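MRNA export factor MEX67 (Candida albicans, PDB 1Q40) probably works in nuclear export of messenger RNA, here as its NTF2-like middle domain bound to a partner protein. Local coordinates at residues 118-126 with 135-143. Numbering follows the deposited sequence.
Sequences PELFSMEVY and MITLHGSFD
Strands 122-127 and 134-146 form a β hairpin in the curved sheet of the NTF2-like domain, with Ser122, Glu124 and Tyr126 facing His139, Thr137 and Met135 in antiparallel hydrogen-bonded pairs. Thr137 N reaches Glu124 O at 3.0 Å, and Met135 N reaches Tyr126 O at 2.8 Å.

On the face carrying these six side chains, His139 NE2 donates to Glu124 OE2 at 2.9 Å, the carboxylate at the ring edge and the two planes 25° apart; OE2 crowds an atom elsewhere in the model, so this bond is somewhat doubtful. ND1 is hydrogen-bonded to Asp184 on strand 181-190; if both bonds hold, they would help fix the ring's rotation. Tyr126, its CG between backbone N and carbonyl carbon (chi1 50°), folds its ring over selenomethionine Met135, whose CB sits 3.8 Å from the ring centroid in a CH-pi contact.

The opposite face carries Met123, Val125, Ile136 and Leu138: Met123, also selenomethionine, runs alongside Ile136, SE to CG2 4.1 Å. Just before the strand, Phe121 CB meets Leu138 CD1 at 4.1 Å.

Helix 14-29 packs on this apolar side, strand 181-190 continues the sheet beyond 134-146, and another protein's chain packs on Tyr126, Met135, Thr137 and His139, with a basic side chain salt-bridged to Glu124 OE1.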
loop_
_atom_site.group_PDB
_atom_site.type_symbol
_atom_site.label_atom_id
_atom_site.label_comp_id
_atom_site.label_asym_id
_atom_site.label_seq_id
_atom_site.Cartn_x
_atom_site.Cartn_y
_atom_site.Cartn_z
ATOM N N PRO B 118 -10.241 14.365 -11.884
ATOM C CA PRO B 118 -10.044 13.953 -10.483
ATOM C C PRO B 118 -10.590 12.562 -10.172
ATOM O O PRO B 118 -10.227 11.977 -9.152
ATOM C CB PRO B 118 -10.826 15.004 -9.686
ATOM C CG PRO B 118 -11.798 15.589 -10.656
ATOM C CD PRO B 118 -11.142 15.527 -11.998
ATOM N N GLU B 119 -11.457 12.061 -11.047
ATOM C CA GLU B 119 -12.061 10.739 -10.915
ATOM C C GLU B 119 -11.109 9.563 -11.193
ATOM O O GLU B 119 -11.460 8.419 -10.914
ATOM C CB GLU B 119 -13.301 10.641 -11.824
ATOM C CG GLU B 119 -13.002 10.680 -13.323
ATOM C CD GLU B 119 -13.290 12.024 -13.976
ATOM O OE1 GLU B 119 -13.128 13.092 -13.331
ATOM O OE2 GLU B 119 -13.666 12.010 -15.166
ATOM N N LEU B 120 -9.923 9.825 -11.745
ATOM C CA LEU B 120 -8.897 8.775 -11.876
ATOM C C LEU B 120 -8.291 8.386 -10.521
ATOM O O LEU B 120 -7.573 7.385 -10.419
ATOM C CB LEU B 120 -7.753 9.223 -12.789
ATOM C CG LEU B 120 -8.058 9.671 -14.215
ATOM C CD1 LEU B 120 -6.763 10.023 -14.934
ATOM C CD2 LEU B 120 -8.829 8.608 -14.984
ATOM N N PHE B 121 -8.577 9.186 -9.498
ATOM C CA PHE B 121 -7.902 9.118 -8.218
ATOM C C PHE B 121 -8.847 8.719 -7.090
ATOM O O PHE B 121 -10.047 9.024 -7.126
ATOM C CB PHE B 121 -7.257 10.477 -7.915
ATOM C CG PHE B 121 -6.226 10.884 -8.925
ATOM C CD1 PHE B 121 -6.585 11.632 -10.044
ATOM C CD2 PHE B 121 -4.896 10.504 -8.772
ATOM C CE1 PHE B 121 -5.629 11.996 -10.991
ATOM C CE2 PHE B 121 -3.932 10.860 -9.720
ATOM C CZ PHE B 121 -4.296 11.599 -10.829
ATOM N N SER B 122 -8.308 7.995 -6.114
ATOM C CA SER B 122 -8.984 7.783 -4.835
ATOM C C SER B 122 -8.034 8.135 -3.695
ATOM O O SER B 122 -6.812 8.116 -3.855
ATOM C CB SER B 122 -9.512 6.349 -4.698
ATOM O OG SER B 122 -8.470 5.386 -4.652
HETATM N N MSE B 123 -8.611 8.460 -2.545
HETATM C CA MSE B 123 -7.851 8.972 -1.413
HETATM C C MSE B 123 -8.511 8.585 -0.094
HETATM O O MSE B 123 -9.731 8.610 0.007
HETATM C CB MSE B 123 -7.774 10.497 -1.522
HETATM C CG MSE B 123 -6.775 11.186 -0.585
HETATM SE SE MSE B 123 -6.830 13.168 -0.729
HETATM C CE MSE B 123 -7.394 13.339 -2.534
ATOM N N GLU B 124 -7.696 8.225 0.896
ATOM C CA GLU B 124 -8.126 8.106 2.290
ATOM C C GLU B 124 -7.351 9.110 3.138
ATOM O O GLU B 124 -6.171 9.342 2.901
ATOM C CB GLU B 124 -7.864 6.698 2.824
ATOM C CG GLU B 124 -8.493 5.585 2.006
ATOM C CD GLU B 124 -7.636 5.132 0.832
ATOM O OE1 GLU B 124 -8.114 5.225 -0.308
ATOM O OE2 GLU B 124 -6.487 4.677 1.041
ATOM N N VAL B 125 -8.019 9.707 4.120
ATOM C CA VAL B 125 -7.369 10.608 5.071
ATOM C C VAL B 125 -7.915 10.356 6.482
ATOM O O VAL B 125 -9.126 10.308 6.691
ATOM C CB VAL B 125 -7.506 12.104 4.647
ATOM C CG1 VAL B 125 -8.926 12.447 4.279
ATOM C CG2 VAL B 125 -7.002 13.048 5.747
ATOM N N TYR B 126 -7.004 10.175 7.431
ATOM C CA TYR B 126 -7.359 9.833 8.800
ATOM C C TYR B 126 -6.244 10.233 9.771
ATOM O O TYR B 126 -5.165 10.629 9.353
ATOM C CB TYR B 126 -7.669 8.331 8.907
ATOM C CG TYR B 126 -6.611 7.407 8.301
ATOM C CD1 TYR B 126 -5.721 6.718 9.117
ATOM C CD2 TYR B 126 -6.513 7.220 6.921
ATOM C CE1 TYR B 126 -4.752 5.866 8.581
ATOM C CE2 TYR B 126 -5.536 6.366 6.366
ATOM C CZ TYR B 126 -4.665 5.693 7.211
ATOM O OH TYR B 126 -3.711 4.849 6.701
HETATM N N MSE B 135 -2.703 11.049 8.199
HETATM C CA MSE B 135 -2.249 10.162 7.138
HETATM C C MSE B 135 -3.042 10.491 5.897
HETATM O O MSE B 135 -4.261 10.546 5.957
HETATM C CB MSE B 135 -2.547 8.710 7.491
HETATM C CG MSE B 135 -1.870 8.200 8.729
HETATM SE SE MSE B 135 -0.374 7.050 8.258
HETATM C CE MSE B 135 -1.201 5.462 7.901
ATOM N N ILE B 136 -2.353 10.707 4.783
ATOM C CA ILE B 136 -2.992 10.893 3.488
ATOM C C ILE B 136 -2.439 9.863 2.502
ATOM O O ILE B 136 -1.239 9.836 2.246
ATOM C CB ILE B 136 -2.728 12.312 2.941
ATOM C CG1 ILE B 136 -3.132 13.387 3.958
ATOM C CG2 ILE B 136 -3.478 12.504 1.625
ATOM C CD1 ILE B 136 -2.571 14.764 3.655
ATOM N N THR B 137 -3.318 9.027 1.954
ATOM C CA THR B 137 -2.942 8.065 0.922
ATOM C C THR B 137 -3.716 8.323 -0.372
ATOM O O THR B 137 -4.946 8.381 -0.376
ATOM C CB THR B 137 -3.163 6.637 1.427
ATOM O OG1 THR B 137 -2.236 6.374 2.483
ATOM C CG2 THR B 137 -2.797 5.599 0.387
ATOM N N LEU B 138 -2.973 8.479 -1.464
ATOM C CA LEU B 138 -3.524 8.753 -2.776
ATOM C C LEU B 138 -3.230 7.578 -3.698
ATOM O O LEU B 138 -2.136 7.017 -3.665
ATOM C CB LEU B 138 -2.893 10.029 -3.340
ATOM C CG LEU B 138 -3.333 10.462 -4.747
ATOM C CD1 LEU B 138 -4.770 10.909 -4.728
ATOM C CD2 LEU B 138 -2.414 11.548 -5.320
ATOM N N HIS B 139 -4.221 7.208 -4.509
ATOM C CA HIS B 139 -4.114 6.127 -5.492
ATOM C C HIS B 139 -4.515 6.666 -6.854
ATOM O O HIS B 139 -5.482 7.413 -6.962
ATOM C CB HIS B 139 -5.037 4.956 -5.151
ATOM C CG HIS B 139 -4.974 4.518 -3.716
ATOM N ND1 HIS B 139 -4.063 3.590 -3.261
ATOM C CD2 HIS B 139 -5.739 4.850 -2.651
ATOM C CE1 HIS B 139 -4.246 3.401 -1.966
ATOM N NE2 HIS B 139 -5.256 4.155 -1.571
ATOM N N GLY B 140 -3.795 6.280 -7.902
ATOM C CA GLY B 140 -4.145 6.725 -9.238
ATOM C C GLY B 140 -3.152 6.336 -10.310
ATOM O O GLY B 140 -2.509 5.287 -10.225
ATOM N N SER B 141 -3.038 7.196 -11.318
ATOM C CA SER B 141 -2.082 7.014 -12.411
ATOM C C SER B 141 -1.483 8.342 -12.884
ATOM O O SER B 141 -1.968 9.415 -12.533
ATOM C CB SER B 141 -2.757 6.292 -13.586
ATOM O OG SER B 141 -3.874 7.044 -14.067
ATOM N N PHE B 142 -0.398 8.258 -13.647
ATOM C CA PHE B 142 0.213 9.435 -14.265
ATOM C C PHE B 142 0.793 9.116 -15.640
ATOM O O PHE B 142 0.985 7.948 -15.995
ATOM C CB PHE B 142 1.282 10.079 -13.355
ATOM C CG PHE B 142 2.417 9.151 -12.950
ATOM C CD1 PHE B 142 3.439 8.825 -13.840
ATOM C CD2 PHE B 142 2.472 8.628 -11.676
ATOM C CE1 PHE B 142 4.486 7.966 -13.460
ATOM C CE2 PHE B 142 3.517 7.769 -11.291
ATOM C CZ PHE B 142 4.517 7.452 -12.181
ATOM N N ASP B 143 1.028 10.168 -16.421
ATOM C CA ASP B 143 1.793 10.088 -17.654
ATOM C C ASP B 143 3.222 10.499 -17.351
ATOM O O ASP B 143 3.459 11.367 -16.520
ATOM C CB ASP B 143 1.228 11.043 -18.700
ATOM C CG ASP B 143 -0.131 10.632 -19.174
ATOM O OD1 ASP B 143 -0.191 9.792 -20.097
ATOM O OD2 ASP B 143 -1.194 11.080 -18.683
HETATM O O HOH W 1 -3.177 5.108 4.370
#